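Side-chain contacts in 3-hydroxyacyl-thioester dehydratase X (Mycobacterium tuberculosis, PDB 4OOB), which catalyses the reversible hydration of trans-2-enoyl-CoA to (3R)-3-hydroxyacyl-CoA, with a broad chain-length range and a preference for C8 to C12 substrates: residues A[79-82]-A[83-87]; A[37-40]-A[41-45]; A[46-49]-A[50-54]; A[158-161]-A[162-165]; A[202-205]-A[206-209]. One frame throughout, in Å; residues are numbered along the deposited sequence.

In the fold
The five contacts lie in one hotdog-fold chain. Interaction 2 leads into helix 43-57, and interaction 3 continues along it; their centres are about 14 Å apart. Interactions 1 and 2 touch, with centres about 8 Å apart. Ile81 O to Val39 N and Val83 N to Asn37 O, both 2.9 Å, are probable hydrogen bonds between their loops. Leu47 of interaction 3 packs on Val87 of interaction 1. Interaction 5 meets interaction 2 through Phe208 and Leu41. Interaction 4 touches none of the others; its nearest atoms are about 5 Å from interactions 2 and 3. Phe49 touches Asp170 and Ile161 touches His175, probably residues of the hydratase 2 motif, as in related MaoC-like dehydratases.

Interaction 1. Residues A[79-82]-A[83-87]; sequences RPIA and VTDAV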
loop_
_atom_site.group_PDB
_atom_site.type_symbol
_atom_site.label_atom_id
_atom_site.label_comp_id
_atom_site.label_asym_id
_atom_site.label_seq_id
_atom_site.Cartn_x
_atom_site.Cartn_y
_atom_site.Cartn_z
ATOM N N ARG A 79 -1.840 6.795 -17.247
ATOM C CA ARG A 79 -0.548 7.045 -17.814
ATOM C C ARG A 79 0.452 7.348 -16.730
ATOM O O ARG A 79 0.103 7.904 -15.718
ATOM C CB ARG A 79 -0.595 8.199 -18.824
ATOM C CG ARG A 79 -1.153 9.523 -18.312
ATOM C CD ARG A 79 -0.372 10.741 -18.853
ATOM N NE ARG A 79 0.637 11.167 -17.863
ATOM C CZ ARG A 79 1.489 12.187 -17.978
ATOM N NH1 ARG A 79 1.517 12.957 -19.059
ATOM N NH2 ARG A 79 2.334 12.432 -16.984
ATOM N N PRO A 80 1.716 7.008 -16.968
ATOM C CA PRO A 80 2.803 7.250 -16.045
ATOM C C PRO A 80 2.955 8.694 -15.669
ATOM O O PRO A 80 2.731 9.572 -16.468
ATOM C CB PRO A 80 4.059 6.824 -16.835
ATOM C CG PRO A 80 3.564 5.897 -17.888
ATOM C CD PRO A 80 2.169 6.339 -18.199
ATOM N N ILE A 81 3.355 8.918 -14.442
ATOM C CA ILE A 81 3.585 10.254 -13.941
ATOM C C ILE A 81 5.096 10.499 -13.910
ATOM O O ILE A 81 5.864 9.687 -13.385
ATOM C CB ILE A 81 2.997 10.401 -12.527
ATOM C CG1 ILE A 81 1.469 10.296 -12.583
ATOM C CG2 ILE A 81 3.405 11.733 -11.903
ATOM C CD1 ILE A 81 0.852 10.096 -11.220
ATOM N N ALA A 82 5.505 11.607 -14.514
ATOM C CA ALA A 82 6.899 11.938 -14.574
ATOM C C ALA A 82 7.335 12.500 -13.221
ATOM O O ALA A 82 6.576 13.119 -12.489
ATOM C CB ALA A 82 7.203 12.910 -15.721
ATOM N N VAL A 83 8.566 12.193 -12.869
ATOM C CA VAL A 83 9.226 12.807 -11.749
ATOM C C VAL A 83 9.154 14.352 -11.892
ATOM O O VAL A 83 9.064 15.077 -10.908
ATOM C CB VAL A 83 10.646 12.232 -11.740
ATOM C CG1 VAL A 83 11.619 13.078 -10.957
ATOM C CG2 VAL A 83 10.595 10.819 -11.202
ATOM N N THR A 84 9.144 14.845 -13.129
ATOM C CA THR A 84 9.115 16.296 -13.414
ATOM C C THR A 84 7.716 16.899 -13.398
ATOM O O THR A 84 7.586 18.103 -13.445
ATOM C CB THR A 84 9.753 16.617 -14.779
ATOM O OG1 THR A 84 9.093 15.895 -15.831
ATOM C CG2 THR A 84 11.207 16.217 -14.792
ATOM N N ASP A 85 6.671 16.069 -13.328
ATOM C CA ASP A 85 5.297 16.562 -13.197
ATOM C C ASP A 85 5.015 17.185 -11.829
ATOM O O ASP A 85 5.606 16.818 -10.821
ATOM C CB ASP A 85 4.307 15.435 -13.413
ATOM C CG ASP A 85 4.263 14.963 -14.826
ATOM O OD1 ASP A 85 4.640 15.726 -15.733
ATOM O OD2 ASP A 85 3.805 13.830 -15.046
ATOM N N ALA A 86 4.124 18.165 -11.819
ATOM C CA ALA A 86 3.438 18.585 -10.596
ATOM C C ALA A 86 2.034 17.958 -10.721
ATOM O O ALA A 86 1.598 17.700 -11.860
ATOM C CB ALA A 86 3.371 20.106 -10.527
ATOM N N VAL A 87 1.337 17.679 -9.608
ATOM C CA VAL A 87 0.041 16.948 -9.697
ATOM C C VAL A 87 -1.154 17.577 -8.999
ATOM O O VAL A 87 -1.009 18.181 -7.951
ATOM C CB VAL A 87 0.149 15.473 -9.208
ATOM C CG1 VAL A 87 1.058 14.671 -10.096
ATOM C CG2 VAL A 87 0.567 15.368 -7.762
#
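Asp85 reaches back to Arg79 and Ala82 across a tight bend. One carboxylate oxygen, OD2, takes both polar contacts. Arg79 NH2 lies 2.8 Å from Asp85 OD2 and makes a salt bridge. The oxygen sits at the edge of the guanidinium, in its plane. The guanidinium and carboxylate planes are 36° apart, so the two groups do not lie flat together. The second partner is the backbone: Ala82 N donates to Asp85 OD2 at 2.8 Å. This donor stands above the carboxylate plane.

The backbone closes the turn. Asp85 N donates to Ala82 O at 3.1 Å, the bond of a type I beta turn from Ala82 to Asp85. Ala82 and Asp85 are thus tied in both directions, once through the main chain and once through the carboxylate. With chi1 at -70°, Asp85 folds its carboxylate back over Ala82.

Packing fills in around the polar centre. Ala82 CB is 3.5 Å from Thr84 OG1. Ile81 CG2 lies 3.8 Å from Asp85 OD2 and also meets Val87 CG1, at 4.2 Å. Ile81 and Val87 both lean on Val111 of strand 102-113.

The turn lies in the loop that connects strand 69-77 to strand 86-99, which are not neighbours in the sheet. Arg79 is exposed and Asp85 partly so, which probably weakens the charge attraction. With a cation and a backbone N-H both at OD2, the carboxylate probably stays ionised.

Interaction 2. Residues A[37-40]-A[41-45]; sequences NQVP and LTYPF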
loop_
_atom_site.group_PDB
_atom_site.type_symbol
_atom_site.label_atom_id
_atom_site.label_comp_id
_atom_site.label_asym_id
_atom_site.label_seq_id
_atom_site.Cartn_x
_atom_site.Cartn_y
_atom_site.Cartn_z
ATOM N N ASN A 37 12.831 8.229 -14.923
ATOM C CA ASN A 37 11.971 9.376 -15.323
ATOM C C ASN A 37 10.538 9.244 -14.845
ATOM O O ASN A 37 9.944 10.271 -14.520
ATOM C CB ASN A 37 11.959 9.634 -16.858
ATOM C CG ASN A 37 13.343 9.903 -17.415
ATOM O OD1 ASN A 37 14.210 10.542 -16.778
ATOM N ND2 ASN A 37 13.579 9.381 -18.604
ATOM N N GLN A 38 9.990 8.010 -14.834
ATOM C CA GLN A 38 8.616 7.760 -14.314
ATOM C C GLN A 38 8.649 7.360 -12.849
ATOM O O GLN A 38 9.419 6.501 -12.453
ATOM C CB GLN A 38 7.859 6.600 -14.951
ATOM C CG GLN A 38 8.240 6.072 -16.300
ATOM C CD GLN A 38 7.563 6.817 -17.373
ATOM O OE1 GLN A 38 7.018 6.243 -18.321
ATOM N NE2 GLN A 38 7.581 8.117 -17.238
ATOM N N VAL A 39 7.747 7.902 -12.041
ATOM C CA VAL A 39 7.620 7.392 -10.680
ATOM C C VAL A 39 7.141 5.952 -10.763
ATOM O O VAL A 39 6.383 5.599 -11.672
ATOM C CB VAL A 39 6.652 8.219 -9.813
ATOM C CG1 VAL A 39 7.137 9.672 -9.747
ATOM C CG2 VAL A 39 5.232 8.124 -10.334
ATOM N N PRO A 40 7.585 5.124 -9.812
ATOM C CA PRO A 40 7.035 3.787 -9.670
ATOM C C PRO A 40 5.516 3.769 -9.502
ATOM O O PRO A 40 4.941 4.633 -8.885
ATOM C CB PRO A 40 7.682 3.281 -8.380
ATOM C CG PRO A 40 8.909 4.134 -8.187
ATOM C CD PRO A 40 8.499 5.474 -8.714
ATOM N N LEU A 41 4.891 2.732 -10.034
ATOM C CA LEU A 41 3.428 2.614 -10.068
ATOM C C LEU A 41 2.767 2.902 -8.733
ATOM O O LEU A 41 1.757 3.557 -8.701
ATOM C CB LEU A 41 3.057 1.206 -10.568
ATOM C CG LEU A 41 1.593 0.814 -10.550
ATOM C CD1 LEU A 41 0.742 1.657 -11.491
ATOM C CD2 LEU A 41 1.446 -0.680 -10.865
ATOM N N THR A 42 3.344 2.399 -7.635
ATOM C CA THR A 42 2.783 2.578 -6.269
ATOM C C THR A 42 3.179 3.902 -5.544
ATOM O O THR A 42 2.692 4.179 -4.458
ATOM C CB THR A 42 3.218 1.382 -5.358
ATOM O OG1 THR A 42 4.653 1.226 -5.388
ATOM C CG2 THR A 42 2.554 0.111 -5.824
ATOM N N TYR A 43 4.074 4.703 -6.146
ATOM C CA TYR A 43 4.661 5.825 -5.437
ATOM C C TYR A 43 3.631 6.917 -5.067
ATOM O O TYR A 43 3.761 7.555 -4.027
ATOM C CB TYR A 43 5.860 6.426 -6.207
ATOM C CG TYR A 43 6.285 7.742 -5.601
ATOM C CD1 TYR A 43 7.049 7.754 -4.463
ATOM C CD2 TYR A 43 5.872 8.962 -6.129
ATOM C CE1 TYR A 43 7.398 8.929 -3.859
ATOM C CE2 TYR A 43 6.233 10.147 -5.533
ATOM C CZ TYR A 43 6.979 10.111 -4.378
ATOM O OH TYR A 43 7.382 11.248 -3.702
ATOM N N PRO A 44 2.615 7.135 -5.931
ATOM C CA PRO A 44 1.662 8.185 -5.612
ATOM C C PRO A 44 0.826 7.862 -4.388
ATOM O O PRO A 44 0.192 8.767 -3.846
ATOM C CB PRO A 44 0.793 8.295 -6.879
ATOM C CG PRO A 44 1.685 7.812 -7.950
ATOM C CD PRO A 44 2.507 6.714 -7.344
ATOM N N PHE A 45 0.869 6.617 -3.917
ATOM C CA PHE A 45 0.339 6.350 -2.600
ATOM C C PHE A 45 1.091 7.180 -1.563
ATOM O O PHE A 45 0.469 7.858 -0.734
ATOM C CB PHE A 45 0.366 4.851 -2.211
ATOM C CG PHE A 45 -0.197 4.586 -0.839
ATOM C CD1 PHE A 45 -1.528 4.190 -0.663
ATOM C CD2 PHE A 45 0.584 4.717 0.281
ATOM C CE1 PHE A 45 -2.053 3.948 0.603
ATOM C CE2 PHE A 45 0.058 4.506 1.564
ATOM C CZ PHE A 45 -1.250 4.085 1.723
#
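Pro40 and Tyr43 are joined by the one backbone hydrogen bond across this contact. Tyr43 N donates to Pro40 O at 2.9 Å, with a nearly straight N-H...O angle of 166°. It closes a type I beta turn from Pro40 to Tyr43.

Most of the apolar contacts are on Tyr43. Pro40 CD touches Tyr43 CB at 3.8 Å. Val39 CB comes within 3.8 Å of Tyr43 CD2, and Val39 CG1 within 3.9 Å of the same carbon. The valine side chain crosses the tyrosine at about a right angle. Tyr43 CG lies anti to the backbone N (chi1 169°), which carries CD2 of the ring to Val39; the approach is oblique. Val39 CG2 also reaches Pro44 CD, at 4.3 Å.

The side-chain hydroxyls are bonded outside the turn. Tyr43 OH is hydrogen-bonded to Asn23 OD1 and Thr42 OG1 to Tyr27 OH, both partners on helix 21-31. The backbone Leu41 O accepts a bond from Trp119 NE1.

All the touching residues are buried. The arrangement is a beta turn leading into helix 43-57, a helix that packs against the sheet of this hotdog fold.

Interaction 3. Residues A[46-49]-A[50-54]; sequences ALTF and PSVMS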
loop_
_atom_site.group_PDB
_atom_site.type_symbol
_atom_site.label_atom_id
_atom_site.label_comp_id
_atom_site.label_asym_id
_atom_site.label_seq_id
_atom_site.Cartn_x
_atom_site.Cartn_y
_atom_site.Cartn_z
ATOM N N ALA A 46 2.409 7.104 -1.556
ATOM C CA ALA A 46 3.170 7.897 -0.556
ATOM C C ALA A 46 2.966 9.397 -0.754
ATOM O O ALA A 46 2.728 10.165 0.181
ATOM C CB ALA A 46 4.639 7.544 -0.586
ATOM N N LEU A 47 3.005 9.823 -1.996
ATOM C CA LEU A 47 2.918 11.237 -2.289
ATOM C C LEU A 47 1.617 11.884 -1.773
ATOM O O LEU A 47 1.620 13.038 -1.309
ATOM C CB LEU A 47 2.998 11.408 -3.804
ATOM C CG LEU A 47 2.944 12.820 -4.411
ATOM C CD1 LEU A 47 4.214 13.611 -4.116
ATOM C CD2 LEU A 47 2.708 12.688 -5.908
ATOM N N THR A 48 0.504 11.166 -1.941
ATOM C CA THR A 48 -0.831 11.682 -1.621
ATOM C C THR A 48 -1.244 11.415 -0.196
ATOM O O THR A 48 -2.182 12.024 0.281
ATOM C CB THR A 48 -1.926 11.138 -2.592
ATOM O OG1 THR A 48 -2.042 9.724 -2.489
ATOM C CG2 THR A 48 -1.635 11.501 -4.070
ATOM N N PHE A 49 -0.542 10.543 0.520
ATOM C CA PHE A 49 -1.085 10.026 1.783
ATOM C C PHE A 49 -1.291 11.066 2.871
ATOM O O PHE A 49 -2.266 11.044 3.632
ATOM C CB PHE A 49 -0.209 8.928 2.356
ATOM C CG PHE A 49 -0.914 8.090 3.402
ATOM C CD1 PHE A 49 -2.087 7.432 3.096
ATOM C CD2 PHE A 49 -0.430 8.001 4.682
ATOM C CE1 PHE A 49 -2.745 6.656 4.049
ATOM C CE2 PHE A 49 -1.077 7.253 5.637
ATOM C CZ PHE A 49 -2.228 6.574 5.328
ATOM N N PRO A 50 -0.356 11.985 2.970
ATOM C CA PRO A 50 -0.633 13.032 3.926
ATOM C C PRO A 50 -1.882 13.872 3.555
ATOM O O PRO A 50 -2.577 14.297 4.476
ATOM C CB PRO A 50 0.667 13.849 3.916
ATOM C CG PRO A 50 1.730 12.828 3.477
ATOM C CD PRO A 50 0.975 12.145 2.360
ATOM N N SER A 51 -2.198 14.058 2.267
ATOM C CA SER A 51 -3.472 14.695 1.865
ATOM C C SER A 51 -4.689 13.811 2.172
ATOM O O SER A 51 -5.748 14.297 2.572
ATOM C CB SER A 51 -3.476 15.060 0.375
ATOM O OG SER A 51 -2.305 15.813 0.053
ATOM N N VAL A 52 -4.505 12.511 2.015
ATOM C CA VAL A 52 -5.519 11.531 2.407
ATOM C C VAL A 52 -5.924 11.596 3.902
ATOM O O VAL A 52 -7.104 11.715 4.229
ATOM C CB VAL A 52 -5.049 10.116 2.058
ATOM C CG1 VAL A 52 -5.869 9.073 2.798
ATOM C CG2 VAL A 52 -5.124 9.900 0.556
ATOM N N MET A 53 -4.940 11.501 4.791
ATOM C CA MET A 53 -5.151 11.646 6.238
ATOM C C MET A 53 -5.526 13.067 6.746
ATOM O O MET A 53 -5.951 13.215 7.894
ATOM C CB MET A 53 -3.891 11.178 6.953
ATOM C CG MET A 53 -3.621 9.672 6.815
ATOM S SD MET A 53 -4.942 8.765 7.625
ATOM C CE MET A 53 -5.935 8.302 6.244
ATOM N N SER A 54 -5.339 14.113 5.931
ATOM C CA SER A 54 -5.802 15.413 6.323
ATOM C C SER A 54 -7.313 15.443 6.106
ATOM O O SER A 54 -8.038 16.208 6.709
ATOM C CB SER A 54 -5.068 16.513 5.546
ATOM O OG SER A 54 -5.737 16.785 4.368
HETATM O O HOH W 1 -0.036 14.810 -0.247
#
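Phe49 O accepts the straightest bond of this helical turn, from Met53 N at 2.9 Å (174°). Val52 N donates to Thr48 O, also at 2.9 Å and in the carbonyl plane. Ser51 N makes a weak bond to the same Thr48 O. A water bridges the turn: it donates to Leu47 O at 2.6 Å and is hydrogen-bonded to Ser51 OG at 2.5 Å. Pro50 has no N-H to give, and its ring stands where a helix bond to Ala46 O would run. Pro50 CD lies 3.4 Å from Ala46 O.

Packing centres on the Phe49 ring. Met53 CG sits over one face, 4.0 Å from the ring centroid and offset toward the rim, a CH-pi contact. From there the bend at chi2 of Met53 (-64°) brings SD to an oblique Met-aromatic contact, 4.9 Å from the centroid. Val52 CB meets Phe49 CD1 at 4.1 Å. Outside the contact, the Phe49 ring meets Phe45, while Val52 faces strands 86-99 and 102-113.

Helix 43-57 is kinked at Pro50, where neither Pro50 N nor Ser51 N bonds to the carbonyl four residues back. The water gives Leu47 O a partner in place of Ser51 N and so bridges the kink.

Interaction 4. Residues A[158-161]-A[162-165]; sequences PAKI and RRYA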
loop_
_atom_site.group_PDB
_atom_site.type_symbol
_atom_site.label_atom_id
_atom_site.label_comp_id
_atom_site.label_asym_id
_atom_site.label_seq_id
_atom_site.Cartn_x
_atom_site.Cartn_y
_atom_site.Cartn_z
ATOM N N PRO A 158 12.937 -4.769 10.877
ATOM C CA PRO A 158 12.487 -3.548 11.525
ATOM C C PRO A 158 13.167 -2.301 10.937
ATOM O O PRO A 158 12.507 -1.286 10.689
ATOM C CB PRO A 158 12.895 -3.771 13.001
ATOM C CG PRO A 158 12.698 -5.263 13.160
ATOM C CD PRO A 158 13.267 -5.815 11.864
ATOM N N ALA A 159 14.466 -2.365 10.687
ATOM C CA ALA A 159 15.172 -1.171 10.236
ATOM C C ALA A 159 14.763 -0.744 8.808
ATOM O O ALA A 159 14.536 0.404 8.571
ATOM C CB ALA A 159 16.682 -1.344 10.388
ATOM N N LYS A 160 14.612 -1.669 7.864
ATOM C CA LYS A 160 14.045 -1.339 6.531
ATOM C C LYS A 160 12.662 -0.600 6.658
ATOM O O LYS A 160 12.386 0.390 5.931
ATOM C CB LYS A 160 13.894 -2.606 5.737
ATOM C CG LYS A 160 13.174 -2.476 4.400
ATOM C CD LYS A 160 13.991 -1.675 3.403
ATOM C CE LYS A 160 15.408 -2.195 3.146
ATOM N NZ LYS A 160 15.379 -3.629 2.766
ATOM N N ILE A 161 11.857 -1.021 7.627
ATOM C CA ILE A 161 10.503 -0.473 7.804
ATOM C C ILE A 161 10.516 0.865 8.579
ATOM O O ILE A 161 9.650 1.712 8.320
ATOM C CB ILE A 161 9.538 -1.537 8.406
ATOM C CG1 ILE A 161 9.377 -2.683 7.425
ATOM C CG2 ILE A 161 8.151 -0.964 8.817
ATOM C CD1 ILE A 161 8.717 -2.318 6.105
ATOM N N ARG A 162 11.480 1.082 9.487
ATOM C CA ARG A 162 11.751 2.461 9.989
ATOM C C ARG A 162 12.148 3.329 8.790
ATOM O O ARG A 162 11.651 4.428 8.648
ATOM C CB ARG A 162 12.824 2.550 11.124
ATOM C CG ARG A 162 12.395 1.975 12.477
ATOM C CD ARG A 162 13.381 2.200 13.649
ATOM N NE ARG A 162 14.610 1.413 13.452
ATOM C CZ ARG A 162 14.812 0.154 13.833
ATOM N NH1 ARG A 162 13.890 -0.530 14.509
ATOM N NH2 ARG A 162 15.962 -0.420 13.582
ATOM N N ARG A 163 12.995 2.831 7.889
ATOM C CA ARG A 163 13.359 3.658 6.717
ATOM C C ARG A 163 12.169 3.944 5.796
ATOM O O ARG A 163 12.029 5.063 5.297
ATOM C CB ARG A 163 14.503 3.055 5.873
ATOM C CG ARG A 163 15.897 3.443 6.298
ATOM C CD ARG A 163 16.825 3.462 5.073
ATOM N NE ARG A 163 17.051 2.108 4.618
ATOM C CZ ARG A 163 17.222 1.701 3.353
ATOM N NH1 ARG A 163 17.182 2.522 2.305
ATOM N NH2 ARG A 163 17.430 0.412 3.144
ATOM N N TYR A 164 11.358 2.916 5.540
ATOM C CA TYR A 164 10.139 3.064 4.724
ATOM C C TYR A 164 9.184 4.123 5.318
ATOM O O TYR A 164 8.562 4.909 4.601
ATOM C CB TYR A 164 9.395 1.718 4.558
ATOM C CG TYR A 164 8.199 1.930 3.669
ATOM C CD1 TYR A 164 8.352 2.193 2.310
ATOM C CD2 TYR A 164 6.929 2.011 4.206
ATOM C CE1 TYR A 164 7.236 2.474 1.511
ATOM C CE2 TYR A 164 5.832 2.308 3.422
ATOM C CZ TYR A 164 5.960 2.524 2.086
ATOM O OH TYR A 164 4.803 2.809 1.306
ATOM N N ALA A 165 9.087 4.174 6.646
ATOM C CA ALA A 165 8.201 5.163 7.279
ATOM C C ALA A 165 8.584 6.577 6.893
ATOM O O ALA A 165 7.712 7.374 6.511
ATOM C CB ALA A 165 8.225 5.004 8.789
#
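Arg162 folds back along the first turn of helix 158-167 and lays its guanidinium over Pro158 and Ala159. Ala159 CA lies over one face of this group, 3.4 Å above the plane and offset toward the rim. Arg162 NH2 is 3.4 Å from Ala159 CB, and Arg162 NH1 is 3.7 Å from Pro158 CB. Arg162 CG stands beside its backbone N (chi1 -70°), and the bend at chi3 returns the charged end toward the start of the helix. These are contacts of a flat cation with carbon.

Ile161 is buried. Its CD1 is 4.4 Å from Tyr164 CB, a loose contact. Both residues meet His192: Ile161 packs on it, and the Tyr164 ring meets its ring edge to face.

The helix belongs to the MaoC-like part of this hotdog protein and follows strand 152-156. Regular alpha-helical bonds run through it. Arg162 N donates to Pro158 O at 2.8 Å and Tyr164 N to Lys160 O at 2.8 Å. Arg163 N and Ala165 N bond in the same way to Ala159 O and Ile161 O.

Lys160 meets Arg163 on a more open flank. Lys160 CE lies 3.3 Å from Arg163 NH2, oblique to the guanidinium. Lys160 NZ stays 4.5 Å from Arg163 NH2, a pairing of like charges that probably costs some energy. Both side chains also touch Val30 of helix 21-31.

Interaction 5. Residues A[202-205]-A[206-209]; sequences ANIE and ARFP
Phe208 turns its ring back under Glu205 and meets the backbone there. Glu205 CA stands over the centre of one ring face, 3.5 Å from the centroid and only 4° off the normal. This is a CH-pi contact made by an alpha carbon. A chi1 of -67° points the Phe208 ring back along the turn. Ile204 CG2 also approaches this ring, obliquely, at 3.3 Å from Phe208 CE1. Beyond the contact, the Phe208 ring meets Trp239 of strand 238-244 edge to face.

Three backbone hydrogen bonds run through the turn, each from a residue to the one three before it. Ala206 N donates to Asn203 O at 2.8 Å, Arg207 N to Ile204 O at 3.1 Å and Phe208 N to Glu205 O at 3.2 Å. This i+3 to i pattern defines a 3-10 helix. It spans residues 204-207 in the loop between helix 193-199 and strand 212-218 of the MaoC-like region.

Arg207 folds back so that Ile204 CA lies on one face of its guanidinium, at some distance. The closer touch is Arg207 NH2 to Ile204 CD1, 3.3 Å. The bend at chi3 (-90°) helps fold the group back over Ile204. Both charged side chains also have partners outside the turn. Arg207 NH1 makes a salt bridge with Glu234. Glu205 extends beyond CG, and its OE2 accepts a hydrogen bond from Arg34 N.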
loop_
_atom_site.group_PDB
_atom_site.type_symbol
_atom_site.label_atom_id
_atom_site.label_comp_id
_atom_site.label_asym_id
_atom_site.label_seq_id
_atom_site.Cartn_x
_atom_site.Cartn_y
_atom_site.Cartn_z
ATOM N N ALA A 202 9.422 -5.623 -7.952
ATOM C CA ALA A 202 10.811 -5.453 -8.385
ATOM C C ALA A 202 11.120 -6.305 -9.586
ATOM O O ALA A 202 10.706 -7.475 -9.650
ATOM C CB ALA A 202 11.763 -5.805 -7.258
ATOM N N ASN A 203 11.849 -5.718 -10.540
ATOM C CA ASN A 203 12.208 -6.404 -11.794
ATOM C C ASN A 203 10.986 -6.544 -12.729
ATOM O O ASN A 203 10.970 -5.875 -13.782
ATOM C CB ASN A 203 12.891 -7.782 -11.547
ATOM C CG ASN A 203 14.081 -7.692 -10.579
ATOM O OD1 ASN A 203 14.172 -8.470 -9.622
ATOM N ND2 ASN A 203 14.985 -6.742 -10.820
ATOM N N ILE A 204 9.990 -7.373 -12.332
ATOM C CA ILE A 204 8.633 -7.463 -12.994
ATOM C C ILE A 204 8.072 -6.129 -13.558
ATOM O O ILE A 204 7.500 -6.081 -14.654
ATOM C CB ILE A 204 7.634 -8.220 -12.048
ATOM C CG1 ILE A 204 7.384 -9.598 -12.586
ATOM C CG2 ILE A 204 6.264 -7.584 -11.830
ATOM C CD1 ILE A 204 8.584 -10.499 -12.440
ATOM N N GLU A 205 8.260 -5.052 -12.803
ATOM C CA GLU A 205 7.820 -3.714 -13.183
ATOM C C GLU A 205 8.411 -3.210 -14.513
ATOM O O GLU A 205 7.806 -2.360 -15.163
ATOM C CB GLU A 205 8.200 -2.703 -12.084
ATOM C CG GLU A 205 9.711 -2.447 -11.947
ATOM C CD GLU A 205 10.056 -1.250 -11.045
ATOM O OE1 GLU A 205 9.169 -0.396 -10.808
ATOM O OE2 GLU A 205 11.205 -1.170 -10.578
ATOM N N ALA A 206 9.585 -3.710 -14.894
ATOM C CA ALA A 206 10.205 -3.303 -16.148
ATOM C C ALA A 206 9.308 -3.631 -17.364
ATOM O O ALA A 206 9.369 -2.942 -18.373
ATOM C CB ALA A 206 11.569 -3.975 -16.333
ATOM N N ARG A 207 8.506 -4.679 -17.238
ATOM C CA ARG A 207 7.686 -5.164 -18.314
ATOM C C ARG A 207 6.253 -4.618 -18.281
ATOM O O ARG A 207 5.462 -4.908 -19.181
ATOM C CB ARG A 207 7.707 -6.707 -18.302
ATOM C CG ARG A 207 9.023 -7.269 -18.846
ATOM C CD ARG A 207 9.084 -8.786 -18.846
ATOM N NE ARG A 207 9.640 -9.290 -17.582
ATOM C CZ ARG A 207 9.009 -10.090 -16.713
ATOM N NH1 ARG A 207 7.779 -10.540 -16.939
ATOM N NH2 ARG A 207 9.618 -10.459 -15.596
ATOM N N PHE A 208 5.895 -3.832 -17.268
ATOM C CA PHE A 208 4.502 -3.312 -17.192
ATOM C C PHE A 208 4.195 -2.411 -18.365
ATOM O O PHE A 208 5.061 -1.654 -18.788
ATOM C CB PHE A 208 4.239 -2.513 -15.899
ATOM C CG PHE A 208 4.286 -3.349 -14.639
ATOM C CD1 PHE A 208 4.394 -4.739 -14.695
ATOM C CD2 PHE A 208 4.207 -2.744 -13.400
ATOM C CE1 PHE A 208 4.431 -5.483 -13.554
ATOM C CE2 PHE A 208 4.237 -3.493 -12.250
ATOM C CZ PHE A 208 4.348 -4.855 -12.331
ATOM N N PRO A 209 2.961 -2.481 -18.891
ATOM C CA PRO A 209 2.578 -1.423 -19.808
ATOM C C PRO A 209 2.308 -0.142 -19.036
ATOM O O PRO A 209 2.215 -0.165 -17.798
ATOM C CB PRO A 209 1.320 -1.959 -20.478
ATOM C CG PRO A 209 0.802 -2.977 -19.575
ATOM C CD PRO A 209 1.952 -3.543 -18.815
#